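Local coordinates for protein translation initiation factor eIF2B subunit gamma (Schizosaccharomyces pombe, PDB 5B04) that acts as a component of the eIF2B complex, which catalyses the exchange of GDP for GTP on the gamma subunit of translation initiation factor eIF2, at residues Ser50-Leu54 and Gly444-Val448; Val173-Leu178 and Ile319-Asn325; Arg204-Lys209 and Leu266-Val271; Leu339-Leu345 and Gly357-Met361. The protein carries 3 engineered substitutions. All coordinates share one frame; numbering follows the deposited sequence.

Contact 1 of 4, residues Ser50-Leu54 and Gly444-Val448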
loop_
_atom_site.group_PDB
_atom_site.type_symbol
_atom_site.label_atom_id
_atom_site.label_comp_id
_atom_site.label_asym_id
_atom_site.label_seq_id
_atom_site.Cartn_x
_atom_site.Cartn_y
_atom_site.Cartn_z
ATOM N N SER E 50 -39.649 -47.024 48.057
ATOM C CA SER E 50 -38.874 -48.242 48.264
ATOM C C SER E 50 -38.080 -48.241 49.570
ATOM O O SER E 50 -37.622 -49.291 50.019
ATOM C CB SER E 50 -37.925 -48.458 47.084
ATOM O OG SER E 50 -38.636 -48.477 45.859
ATOM N N LEU E 51 -37.917 -47.070 50.175
ATOM C CA LEU E 51 -37.188 -46.957 51.438
ATOM C C LEU E 51 -38.047 -47.427 52.609
ATOM O O LEU E 51 -38.290 -46.667 53.545
ATOM C CB LEU E 51 -36.741 -45.512 51.672
ATOM C CG LEU E 51 -35.903 -44.828 50.591
ATOM C CD1 LEU E 51 -36.515 -43.488 50.221
ATOM C CD2 LEU E 51 -34.471 -44.643 51.066
ATOM N N TYR E 52 -38.489 -48.682 52.560
ATOM C CA TYR E 52 -39.511 -49.181 53.483
ATOM C C TYR E 52 -39.189 -49.046 54.979
ATOM O O TYR E 52 -39.998 -48.485 55.720
ATOM C CB TYR E 52 -39.837 -50.648 53.181
ATOM C CG TYR E 52 -40.639 -51.300 54.285
ATOM C CD1 TYR E 52 -41.977 -50.982 54.476
ATOM C CD2 TYR E 52 -40.055 -52.220 55.148
ATOM C CE1 TYR E 52 -42.714 -51.566 55.488
ATOM C CE2 TYR E 52 -40.784 -52.809 56.164
ATOM C CZ TYR E 52 -42.113 -52.480 56.328
ATOM O OH TYR E 52 -42.845 -53.064 57.337
ATOM N N PRO E 53 -38.032 -49.566 55.440
ATOM C CA PRO E 53 -37.823 -49.508 56.892
ATOM C C PRO E 53 -37.719 -48.076 57.402
ATOM O O PRO E 53 -38.096 -47.787 58.537
ATOM C CB PRO E 53 -36.495 -50.252 57.091
ATOM C CG PRO E 53 -36.286 -51.032 55.831
ATOM C CD PRO E 53 -36.884 -50.188 54.756
ATOM N N LEU E 54 -37.227 -47.189 56.546
ATOM C CA LEU E 54 -36.987 -45.801 56.915
ATOM C C LEU E 54 -38.262 -44.961 56.884
ATOM O O LEU E 54 -38.423 -44.036 57.680
ATOM C CB LEU E 54 -35.941 -45.178 55.982
ATOM C CG LEU E 54 -34.451 -45.506 56.149
ATOM C CD1 LEU E 54 -34.147 -46.985 55.952
ATOM C CD2 LEU E 54 -33.627 -44.668 55.182
ATOM N N GLY E 444 -30.829 -58.648 57.743
ATOM C CA GLY E 444 -32.177 -58.148 58.038
ATOM C C GLY E 444 -32.632 -56.723 58.364
ATOM O O GLY E 444 -31.853 -55.816 58.648
ATOM N N GLU E 445 -33.957 -56.572 58.343
ATOM C CA GLU E 445 -34.662 -55.319 58.614
ATOM C C GLU E 445 -35.536 -55.434 59.865
ATOM O O GLU E 445 -36.735 -55.700 59.777
ATOM C CB GLU E 445 -35.534 -54.921 57.418
ATOM C CG GLU E 445 -34.994 -55.384 56.074
ATOM C CD GLU E 445 -35.972 -55.134 54.945
ATOM O OE1 GLU E 445 -36.917 -54.343 55.149
ATOM O OE2 GLU E 445 -35.802 -55.728 53.861
ATOM N N ARG E 446 -34.924 -55.239 61.028
ATOM C CA ARG E 446 -35.631 -55.271 62.304
ATOM C C ARG E 446 -36.587 -54.087 62.450
ATOM O O ARG E 446 -36.181 -52.954 62.206
ATOM C CB ARG E 446 -34.620 -55.242 63.454
ATOM C CG ARG E 446 -34.901 -56.183 64.610
ATOM C CD ARG E 446 -34.546 -57.617 64.262
ATOM N NE ARG E 446 -34.608 -58.484 65.436
ATOM C CZ ARG E 446 -34.161 -59.735 65.468
ATOM N NH1 ARG E 446 -33.627 -60.279 64.385
ATOM N NH2 ARG E 446 -34.257 -60.445 66.583
ATOM N N LEU E 447 -37.842 -54.328 62.839
ATOM C CA LEU E 447 -38.677 -53.235 63.356
ATOM C C LEU E 447 -39.882 -53.690 64.211
ATOM O O LEU E 447 -40.092 -54.884 64.417
ATOM C CB LEU E 447 -39.134 -52.305 62.226
ATOM C CG LEU E 447 -39.763 -52.755 60.918
ATOM C CD1 LEU E 447 -41.188 -53.239 61.124
ATOM C CD2 LEU E 447 -39.723 -51.566 59.979
ATOM N N VAL E 448 -40.652 -52.715 64.701
ATOM C CA VAL E 448 -41.515 -52.865 65.882
ATOM C C VAL E 448 -42.449 -54.088 65.856
ATOM O O VAL E 448 -42.331 -54.954 66.722
ATOM C CB VAL E 448 -42.327 -51.535 66.114
ATOM C CG1 VAL E 448 -43.749 -51.783 66.523
ATOM C CG2 VAL E 448 -41.661 -50.680 67.183
#

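Contact 2 of 4, residues Val173-Leu178 and Ile319-Asn325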
loop_
_atom_site.group_PDB
_atom_site.type_symbol
_atom_site.label_atom_id
_atom_site.label_comp_id
_atom_site.label_asym_id
_atom_site.label_seq_id
_atom_site.Cartn_x
_atom_site.Cartn_y
_atom_site.Cartn_z
ATOM N N VAL E 173 -33.147 -34.348 32.582
ATOM C CA VAL E 173 -31.747 -34.582 32.903
ATOM C C VAL E 173 -31.486 -36.055 33.193
ATOM O O VAL E 173 -32.232 -36.695 33.933
ATOM C CB VAL E 173 -31.300 -33.739 34.113
ATOM C CG1 VAL E 173 -29.826 -33.967 34.411
ATOM C CG2 VAL E 173 -31.571 -32.265 33.858
ATOM N N TYR E 174 -30.428 -36.589 32.592
ATOM C CA TYR E 174 -29.996 -37.953 32.864
ATOM C C TYR E 174 -28.552 -37.946 33.351
ATOM O O TYR E 174 -27.880 -36.916 33.295
ATOM C CB TYR E 174 -30.150 -38.827 31.620
ATOM C CG TYR E 174 -31.591 -39.050 31.220
ATOM C CD1 TYR E 174 -32.246 -38.156 30.382
ATOM C CD2 TYR E 174 -32.299 -40.149 31.687
ATOM C CE1 TYR E 174 -33.564 -38.355 30.016
ATOM C CE2 TYR E 174 -33.616 -40.355 31.329
ATOM C CZ TYR E 174 -34.245 -39.456 30.493
ATOM O OH TYR E 174 -35.557 -39.660 30.133
ATOM N N SER E 175 -28.077 -39.092 33.826
ATOM C CA SER E 175 -26.762 -39.157 34.454
ATOM C C SER E 175 -26.259 -40.589 34.601
ATOM O O SER E 175 -27.052 -41.530 34.606
ATOM C CB SER E 175 -26.813 -38.485 35.827
ATOM O OG SER E 175 -27.766 -39.116 36.664
ATOM N N PRO E 176 -24.930 -40.760 34.716
ATOM C CA PRO E 176 -24.358 -42.081 34.996
ATOM C C PRO E 176 -24.870 -42.645 36.317
ATOM O O PRO E 176 -24.897 -41.929 37.318
ATOM C CB PRO E 176 -22.852 -41.806 35.070
ATOM C CG PRO E 176 -22.654 -40.564 34.275
ATOM C CD PRO E 176 -23.886 -39.743 34.497
ATOM N N VAL E 177 -25.281 -43.909 36.314
ATOM C CA VAL E 177 -25.791 -44.546 37.521
ATOM C C VAL E 177 -24.678 -44.710 38.551
ATOM O O VAL E 177 -23.509 -44.860 38.192
ATOM C CB VAL E 177 -26.413 -45.925 37.219
ATOM C CG1 VAL E 177 -27.362 -46.339 38.335
ATOM C CG2 VAL E 177 -27.151 -45.896 35.896
ATOM N N LEU E 178 -25.042 -44.666 39.828
ATOM C CA LEU E 178 -24.093 -44.928 40.904
ATOM C C LEU E 178 -23.587 -46.362 40.801
ATOM O O LEU E 178 -24.300 -47.242 40.319
ATOM C CB LEU E 178 -24.732 -44.682 42.273
ATOM C CG LEU E 178 -24.757 -43.248 42.812
ATOM C CD1 LEU E 178 -25.547 -42.316 41.910
ATOM C CD2 LEU E 178 -25.313 -43.220 44.226
ATOM N N ILE E 319 -27.036 -34.983 29.779
ATOM C CA ILE E 319 -26.315 -35.902 30.615
ATOM C C ILE E 319 -25.140 -35.211 31.239
ATOM O O ILE E 319 -24.389 -34.564 30.569
ATOM C CB ILE E 319 -25.806 -37.058 29.773
ATOM C CG1 ILE E 319 -26.979 -37.851 29.244
ATOM C CG2 ILE E 319 -24.939 -37.980 30.596
ATOM C CD1 ILE E 319 -27.169 -37.743 27.761
ATOM N N CYS E 320 -24.980 -35.370 32.536
ATOM C CA CYS E 320 -23.866 -34.777 33.250
ATOM C C CYS E 320 -22.610 -35.628 33.238
ATOM O O CYS E 320 -22.572 -36.682 32.654
ATOM C CB CYS E 320 -24.249 -34.521 34.687
ATOM S SG CYS E 320 -22.838 -34.001 35.687
ATOM N N SER E 321 -21.571 -35.140 33.901
ATOM C CA SER E 321 -20.432 -35.980 34.202
ATOM C C SER E 321 -20.419 -36.435 35.668
ATOM O O SER E 321 -20.329 -37.619 35.941
ATOM C CB SER E 321 -19.130 -35.242 33.865
ATOM O OG SER E 321 -17.948 -35.967 34.180
ATOM N N ARG E 322 -20.550 -35.506 36.611
ATOM C CA ARG E 322 -20.554 -35.867 38.031
ATOM C C ARG E 322 -21.643 -35.267 38.891
ATOM O O ARG E 322 -22.309 -34.319 38.511
ATOM C CB ARG E 322 -19.150 -35.739 38.623
ATOM C CG ARG E 322 -18.135 -36.706 38.066
ATOM C CD ARG E 322 -16.804 -36.522 38.753
ATOM N NE ARG E 322 -15.783 -37.386 38.196
ATOM C CZ ARG E 322 -14.505 -37.342 38.540
ATOM N NH1 ARG E 322 -14.108 -36.494 39.469
ATOM N NH2 ARG E 322 -13.640 -38.172 37.989
ATOM N N ALA E 323 -21.748 -35.816 40.089
ATOM C CA ALA E 323 -22.542 -35.294 41.181
ATOM C C ALA E 323 -24.044 -35.292 41.194
ATOM O O ALA E 323 -24.607 -34.920 42.203
ATOM C CB ALA E 323 -22.024 -33.899 41.457
ATOM N N ASN E 324 -24.700 -35.720 40.124
ATOM C CA ASN E 324 -26.158 -35.737 40.153
ATOM C C ASN E 324 -26.905 -37.033 39.903
ATOM O O ASN E 324 -26.966 -37.553 38.812
ATOM C CB ASN E 324 -26.730 -34.515 39.407
ATOM C CG ASN E 324 -27.572 -34.858 38.202
ATOM O OD1 ASN E 324 -28.525 -35.602 38.288
ATOM N ND2 ASN E 324 -27.228 -34.295 37.084
ATOM N N ASN E 325 -27.578 -37.441 40.947
ATOM C CA ASN E 325 -28.599 -38.492 40.953
ATOM C C ASN E 325 -29.497 -38.393 42.186
ATOM O O ASN E 325 -29.520 -37.364 42.858
ATOM C CB ASN E 325 -27.958 -39.880 40.873
ATOM C CG ASN E 325 -28.037 -40.477 39.477
ATOM O OD1 ASN E 325 -28.964 -40.189 38.719
ATOM N ND2 ASN E 325 -27.062 -41.310 39.131
#

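Contact 3 of 4, residues Arg204-Lys209 and Leu266-Val271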
loop_
_atom_site.group_PDB
_atom_site.type_symbol
_atom_site.label_atom_id
_atom_site.label_comp_id
_atom_site.label_asym_id
_atom_site.label_seq_id
_atom_site.Cartn_x
_atom_site.Cartn_y
_atom_site.Cartn_z
ATOM N N ARG E 204 -31.881 -34.556 21.164
ATOM C CA ARG E 204 -33.300 -34.814 21.349
ATOM C C ARG E 204 -33.552 -36.261 21.740
ATOM O O ARG E 204 -33.044 -37.186 21.108
ATOM C CB ARG E 204 -34.082 -34.477 20.079
ATOM C CG ARG E 204 -34.136 -32.997 19.740
ATOM C CD ARG E 204 -35.252 -32.727 18.746
ATOM N NE ARG E 204 -36.230 -33.811 18.749
ATOM C CZ ARG E 204 -37.077 -34.063 17.756
ATOM N NH1 ARG E 204 -37.072 -33.308 16.667
ATOM N NH2 ARG E 204 -37.929 -35.074 17.853
ATOM N N LEU E 205 -34.346 -36.441 22.787
ATOM C CA LEU E 205 -34.692 -37.766 23.272
ATOM C C LEU E 205 -35.522 -38.528 22.241
ATOM O O LEU E 205 -36.441 -37.972 21.643
ATOM C CB LEU E 205 -35.454 -37.654 24.586
ATOM C CG LEU E 205 -35.758 -38.967 25.293
ATOM C CD1 LEU E 205 -34.740 -39.245 26.387
ATOM C CD2 LEU E 205 -37.153 -38.897 25.844
ATOM N N LEU E 206 -35.196 -39.802 22.039
ATOM C CA LEU E 206 -35.884 -40.611 21.037
ATOM C C LEU E 206 -36.514 -41.868 21.632
ATOM O O LEU E 206 -37.664 -42.191 21.332
ATOM C CB LEU E 206 -34.921 -40.984 19.911
ATOM C CG LEU E 206 -34.655 -39.844 18.927
ATOM C CD1 LEU E 206 -33.594 -40.230 17.914
ATOM C CD2 LEU E 206 -35.945 -39.446 18.226
ATOM N N TYR E 207 -35.766 -42.580 22.469
ATOM C CA TYR E 207 -36.321 -43.721 23.190
ATOM C C TYR E 207 -36.051 -43.567 24.681
ATOM O O TYR E 207 -34.968 -43.139 25.078
ATOM C CB TYR E 207 -35.741 -45.038 22.677
ATOM C CG TYR E 207 -36.601 -46.235 23.012
ATOM C CD1 TYR E 207 -36.560 -46.812 24.274
ATOM C CD2 TYR E 207 -37.463 -46.780 22.071
ATOM C CE1 TYR E 207 -37.350 -47.898 24.588
ATOM C CE2 TYR E 207 -38.256 -47.870 22.374
ATOM C CZ TYR E 207 -38.196 -48.425 23.634
ATOM O OH TYR E 207 -38.983 -49.511 23.942
ATOM N N ALA E 208 -37.030 -43.919 25.508
ATOM C CA ALA E 208 -36.901 -43.680 26.940
ATOM C C ALA E 208 -37.611 -44.710 27.817
ATOM O O ALA E 208 -37.614 -44.581 29.042
ATOM C CB ALA E 208 -37.405 -42.297 27.268
ATOM N N LYS E 209 -38.211 -45.723 27.203
ATOM C CA LYS E 209 -38.862 -46.783 27.969
ATOM C C LYS E 209 -37.818 -47.632 28.688
ATOM O O LYS E 209 -36.768 -47.946 28.130
ATOM C CB LYS E 209 -39.738 -47.648 27.062
ATOM C CG LYS E 209 -40.920 -46.898 26.484
ATOM C CD LYS E 209 -41.703 -47.712 25.472
ATOM C CE LYS E 209 -41.639 -47.065 24.096
ATOM N NZ LYS E 209 -42.968 -47.042 23.424
ATOM N N LEU E 266 -43.416 -38.929 30.591
ATOM C CA LEU E 266 -42.380 -38.608 29.655
ATOM C C LEU E 266 -42.462 -39.234 28.301
ATOM O O LEU E 266 -42.363 -38.572 27.292
ATOM C CB LEU E 266 -41.079 -38.977 30.319
ATOM C CG LEU E 266 -39.935 -38.267 29.630
ATOM C CD1 LEU E 266 -38.865 -37.946 30.648
ATOM C CD2 LEU E 266 -39.393 -39.134 28.520
ATOM N N ILE E 267 -42.684 -40.527 28.288
ATOM C CA ILE E 267 -42.685 -41.244 27.042
ATOM C C ILE E 267 -43.742 -40.842 26.044
ATOM O O ILE E 267 -43.457 -40.653 24.865
ATOM C CB ILE E 267 -42.898 -42.728 27.311
ATOM C CG1 ILE E 267 -42.310 -43.149 28.655
ATOM C CG2 ILE E 267 -42.274 -43.528 26.192
ATOM C CD1 ILE E 267 -41.004 -42.477 28.992
ATOM N N PRO E 268 -45.027 -40.699 26.583
ATOM C CA PRO E 268 -46.041 -40.383 25.567
ATOM C C PRO E 268 -46.060 -38.901 25.275
ATOM O O PRO E 268 -46.985 -38.169 25.604
ATOM C CB PRO E 268 -47.343 -40.777 26.254
ATOM C CG PRO E 268 -47.032 -40.550 27.676
ATOM C CD PRO E 268 -45.617 -41.010 27.677
ATOM N N TYR E 269 -45.000 -38.467 24.629
ATOM C CA TYR E 269 -44.911 -37.132 24.087
ATOM C C TYR E 269 -45.276 -37.290 22.620
ATOM O O TYR E 269 -45.665 -36.373 21.913
ATOM C CB TYR E 269 -43.468 -36.696 24.165
ATOM C CG TYR E 269 -42.545 -37.794 23.740
ATOM C CD1 TYR E 269 -42.630 -38.340 22.483
ATOM C CD2 TYR E 269 -41.642 -38.326 24.614
ATOM C CE1 TYR E 269 -41.809 -39.360 22.093
ATOM C CE2 TYR E 269 -40.816 -39.346 24.238
ATOM C CZ TYR E 269 -40.910 -39.854 22.979
ATOM O OH TYR E 269 -40.080 -40.865 22.616
ATOM N N LEU E 270 -45.192 -38.528 22.204
ATOM C CA LEU E 270 -44.728 -38.990 20.920
ATOM C C LEU E 270 -44.798 -37.962 19.823
ATOM O O LEU E 270 -45.769 -37.247 19.656
ATOM C CB LEU E 270 -45.437 -40.266 20.512
ATOM C CG LEU E 270 -44.941 -41.464 21.309
ATOM C CD1 LEU E 270 -45.535 -42.746 20.755
ATOM C CD2 LEU E 270 -43.426 -41.503 21.287
ATOM N N VAL E 271 -43.688 -37.902 19.111
ATOM C CA VAL E 271 -43.413 -36.897 18.119
ATOM C C VAL E 271 -43.612 -37.484 16.746
ATOM O O VAL E 271 -43.399 -36.811 15.753
ATOM C CB VAL E 271 -41.944 -36.469 18.203
ATOM C CG1 VAL E 271 -41.732 -35.153 17.494
ATOM C CG2 VAL E 271 -41.464 -36.415 19.642
#

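Contact 4 of 4, residues Leu339-Leu345 and Gly357-Met361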
loop_
_atom_site.group_PDB
_atom_site.type_symbol
_atom_site.label_atom_id
_atom_site.label_comp_id
_atom_site.label_asym_id
_atom_site.label_seq_id
_atom_site.Cartn_x
_atom_site.Cartn_y
_atom_site.Cartn_z
ATOM N N LEU E 339 -21.369 -37.758 49.988
ATOM C CA LEU E 339 -21.497 -36.341 50.291
ATOM C C LEU E 339 -20.414 -35.857 51.258
ATOM O O LEU E 339 -20.436 -34.714 51.712
ATOM C CB LEU E 339 -22.907 -36.052 50.837
ATOM C CG LEU E 339 -23.315 -34.662 51.331
ATOM C CD1 LEU E 339 -24.728 -34.363 50.904
ATOM C CD2 LEU E 339 -23.197 -34.565 52.840
ATOM N N THR E 340 -19.399 -36.665 51.526
ATOM C CA THR E 340 -18.348 -36.140 52.395
ATOM C C THR E 340 -17.103 -35.574 51.658
ATOM O O THR E 340 -16.020 -36.165 51.717
ATOM C CB THR E 340 -17.900 -37.226 53.427
ATOM O OG1 THR E 340 -19.053 -37.867 53.989
ATOM C CG2 THR E 340 -17.088 -36.605 54.561
ATOM N N PRO E 341 -17.278 -34.462 50.896
ATOM C CA PRO E 341 -16.346 -33.366 50.581
ATOM C C PRO E 341 -16.017 -32.402 51.743
ATOM O O PRO E 341 -15.993 -31.198 51.503
ATOM C CB PRO E 341 -17.112 -32.563 49.489
ATOM C CG PRO E 341 -18.303 -33.432 49.077
ATOM C CD PRO E 341 -18.035 -34.777 49.668
ATOM N N GLU E 342 -15.754 -32.885 52.955
ATOM C CA GLU E 342 -15.416 -31.973 54.061
ATOM C C GLU E 342 -14.164 -32.414 54.813
ATOM O O GLU E 342 -13.816 -33.597 54.819
ATOM C CB GLU E 342 -16.592 -31.839 55.034
ATOM C CG GLU E 342 -17.876 -31.330 54.396
ATOM C CD GLU E 342 -18.729 -32.453 53.834
ATOM O OE1 GLU E 342 -18.987 -32.466 52.612
ATOM O OE2 GLU E 342 -19.138 -33.333 54.622
ATOM N N GLN E 343 -13.500 -31.450 55.446
ATOM C CA GLN E 343 -12.268 -31.697 56.177
ATOM C C GLN E 343 -12.528 -31.577 57.672
ATOM O O GLN E 343 -12.685 -32.584 58.363
ATOM C CB GLN E 343 -11.169 -30.719 55.738
ATOM C CG GLN E 343 -10.452 -31.112 54.448
ATOM C CD GLN E 343 -11.393 -31.282 53.264
ATOM O OE1 GLN E 343 -12.283 -30.462 53.036
ATOM N NE2 GLN E 343 -11.203 -32.358 52.510
ATOM N N ARG E 344 -12.594 -30.343 58.161
ATOM C CA ARG E 344 -12.803 -30.095 59.583
ATOM C C ARG E 344 -14.107 -30.703 60.083
ATOM O O ARG E 344 -15.163 -30.544 59.467
ATOM C CB ARG E 344 -12.783 -28.593 59.878
ATOM C CG ARG E 344 -13.420 -28.232 61.208
ATOM C CD ARG E 344 -12.669 -27.123 61.920
ATOM N NE ARG E 344 -13.018 -27.075 63.336
ATOM C CZ ARG E 344 -12.307 -27.653 64.298
ATOM N NH1 ARG E 344 -11.204 -28.324 63.997
ATOM N NH2 ARG E 344 -12.699 -27.562 65.562
ATOM N N LEU E 345 -14.017 -31.408 61.204
ATOM C CA LEU E 345 -15.180 -32.036 61.807
ATOM C C LEU E 345 -16.082 -31.024 62.489
ATOM O O LEU E 345 -15.666 -29.918 62.832
ATOM C CB LEU E 345 -14.754 -33.098 62.822
ATOM C CG LEU E 345 -14.057 -34.343 62.280
ATOM C CD1 LEU E 345 -13.453 -35.145 63.420
ATOM C CD2 LEU E 345 -15.035 -35.186 61.489
ATOM N N GLY E 357 -12.976 -41.129 66.817
ATOM C CA GLY E 357 -13.875 -41.096 65.680
ATOM C C GLY E 357 -13.472 -39.917 64.822
ATOM O O GLY E 357 -13.237 -38.824 65.337
ATOM N N ALA E 358 -13.368 -40.141 63.517
ATOM C CA ALA E 358 -12.938 -39.094 62.600
ATOM C C ALA E 358 -13.377 -39.405 61.178
ATOM O O ALA E 358 -13.933 -40.474 60.915
ATOM C CB ALA E 358 -11.428 -38.925 62.663
ATOM N N ASP E 359 -13.148 -38.448 60.278
ATOM C CA ASP E 359 -13.391 -38.612 58.842
ATOM C C ASP E 359 -14.892 -38.680 58.507
ATOM O O ASP E 359 -15.283 -38.624 57.340
ATOM C CB ASP E 359 -12.637 -39.857 58.332
ATOM C CG ASP E 359 -13.078 -40.301 56.952
ATOM O OD1 ASP E 359 -12.485 -39.837 55.956
ATOM O OD2 ASP E 359 -14.010 -41.129 56.866
ATOM N N CYS E 360 -15.733 -38.750 59.535
ATOM C CA CYS E 360 -17.170 -38.895 59.328
ATOM C C CYS E 360 -17.983 -37.869 60.119
ATOM O O CYS E 360 -17.434 -37.122 60.926
ATOM C CB CYS E 360 -17.606 -40.311 59.694
ATOM S SG CYS E 360 -17.034 -40.887 61.309
ATOM N N MET E 361 -19.281 -37.834 59.890
ATOM C CA MET E 361 -20.090 -36.771 60.421
ATOM C C MET E 361 -20.971 -37.199 61.559
ATOM O O MET E 361 -21.635 -38.207 61.499
ATOM C CB MET E 361 -20.965 -36.183 59.332
ATOM C CG MET E 361 -20.384 -36.265 57.947
ATOM S SD MET E 361 -21.536 -35.551 56.793
ATOM C CE MET E 361 -20.961 -33.877 56.840
#

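Contact 1 of 4, residues Ser50-Leu54 and Gly444-Val448
Pro53 and Glu445 make the nearest approach of this contact: carboxylate oxygen OE1 of Glu445 lies 3.4 Å from ring carbon CG of Pro53. The same oxygen reaches the rim of the Tyr52 ring, near the ring plane, and lies 3.8 Å from Tyr52 CD2. The carboxylate is turned by 59° against the ring, so the two flat groups do not stack. Beside them, Leu447 supplies the apolar half of the contact. Its methyl CD2 lies 4.2 Å from Tyr52 CE2, approaching the ring obliquely, and also sits near CA of Pro53, while CD1 comes 4.1 Å from Tyr52 OH. No hydrogen bond joins the two segments, so the pairing rests on van der Waals contact with a carboxylate oxygen at one side.

Behind these first contacts, torsions and turns set the reach. Tyr52 carries its ring out with CG anti to the backbone N (chi1 167°), and the chain of Glu445 runs extended beyond CG, which brings its carboxylate across to the proline. Leu51, the centre of an inverse gamma turn, precedes Tyr52 and Pro53, and its carbonyl oxygen accepts a hydrogen bond from Thr55 OG1. Pro53 and Glu445 both also touch Glu429 on strand 429-430. The arrangement is a domain interface: a loop between strand 39-45 and helix 74-82 of the nucleotidyl transferase-like domain meets the irregular chain that follows strand 429-430, at one end of the stacked parallel strands typical of the left-handed beta-helix.

Contact 2 of 4, residues Val173-Leu178 and Ile319-Asn325
The carboxamide of Asn325 is the flat group at the centre of this contact. Ser175 OG stands well off one face, 2.6 Å from Asn325 OD1, while Leu178 CD1 lies near the plane, slightly to the other side, and 3.3 Å from ND2. That amide nitrogen also comes 2.9 Å from Pro176 O. On the other side of the contact the two segments belong to the mixed sheet of the nucleotidyl transferase-like domain: Tyr174 and Ile319 form a parallel beta bridge between strands 170-176 and 315-319. A weak hydrogen bond runs from Cys320 N to Tyr174 O (3.4 Å), and CA of Ile319 approaches the same carbonyl oxygen. The Tyr174 and Ile319 side chains share a face of the sheet, where Tyr174 CB packs against Ile319 CG1, while the tyrosine ring leads away.

After the bridge, 320-325 swings out and returns over the strand. Ser175 OG, lying between the backbone N and the carbonyl carbon (chi1 59°), also has Asn324 O 2.8 Å away, so its one proton has two acceptors within reach. Asn325 OD1 is hydrogen-bonded to Ser238 OG of the adjacent strand 230-245. Beside it, Asn324 crosses Val173, bringing ND2 3.7 Å from methyl CG1.

Contact 3 of 4, residues Arg204-Lys209 and Leu266-Val271
The backbones come nearest where Ala208 passes Ile267, CA to CA 6.3 Å, just beyond a classic beta bulge in which Leu206 and Tyr207 both face Gly197 of strand 196-199; residues 266-271 form neither helix nor strand. Ile267 uses two branches here. Its CD1 lies 4.0 Å from Ala208 CB, and its CG2 meets the aliphatic stem of Lys209, 3.6 Å from CG. With an alanine here both of these methyl contacts vanish, which would probably open a gap beside Ala208 and set the lysine stem free to turn.

Leu205 and Leu266 cross obliquely. In both, CG anti to the backbone N carries the branched end toward the other segment, where the CD2 methyls meet, and each leucine also touches Tyr174 of strand 170-176. The CD2 of Leu266 extends to Ala208 CB as well (3.9 Å), while that of Leu205 approaches Tyr269 obliquely, 4.0 Å from CE2, the two side chains crossing at about a right angle. Farther along the ring, the phenolic OH reaches the backbone, 3.0 Å from Leu206 O, which lies near the ring plane. At the far end Arg204 NH2 rests 3.8 Å from Val271 CG1, while the arginine also touches Asp316 of strand 315-319.

Methyl groups and the stems of longer residues thus carry most of the pairing, with Leu206 O and the Tyr269 hydroxyl as a close polar pair among them. The chemistry is that of apolar packing between a strand and an irregular loop.

Contact 4 of 4, residues Leu339-Leu345 and Gly357-Met361
The carboxylate oxygen OE2 of Glu342 faces the thioether of Met361, 3.9 Å from SD, in a contact that no hydrogen bond crosses. The two side chains meet at about a right angle. Glu342 is bent at chi2 (88°), which turns its carboxylate back toward the sulfur. Met361 SD is also bordered by Leu339 CD2 and Thr340 OG1, each 4.4 Å from it. Thr340 turns its methyl instead to the backbone, CG2 lying 3.9 Å from Asp359 O.

Leu345 makes the second half of the contact, and does so largely against main chain. One methyl, CD1, rests on Ala358, 4.1 Å from its CA, and extends to the carbonyl oxygen of Gly357. The other, CD2, sits beside Asp359 N (4.0 Å) and near the carbonyl oxygen of Cys360. An alanine in its place keeps neither methyl, and is likely to uncover the backbone from Ala358 to Cys360. Asp359, with phi 70°, bends the chain at this point, carrying it out of the short strand and round toward Met361.

Residues 339-345 leave helix 332-338 and pass over the end of strand 356-358, the first strand, outermost within this chain, of a parallel sheet in the left-handed beta-helix. Met361 joins this edge to the next coil through a backbone hydrogen bond with Ile379 of strand 378-379. In the loop before helix 74-82, Leu339 touches Ile67 and Met361 touches Asn69.

How the contacts relate
Contact 1 closes the longest loop of the four, and the other three are nested within it. Contact 3 lies inside the loop closed by contact 2, and contact 4 follows both in series. Contacts 2 and 3 reach the same mixed sheet of the nucleotidyl transferase-like domain; their centres are 19 Å apart, and they touch through Tyr174. Contacts 1 and 4, with centres 27 Å apart, involve opposite ends of the stacked beta-helix strands. Contacts 3 and 4 lie on opposite sides of the chain's centre, 42 Å between centres. Together they span both domains: contact 1 joins them at one end, and residues of contact 4 touch the loop before helix 74-82 at the other.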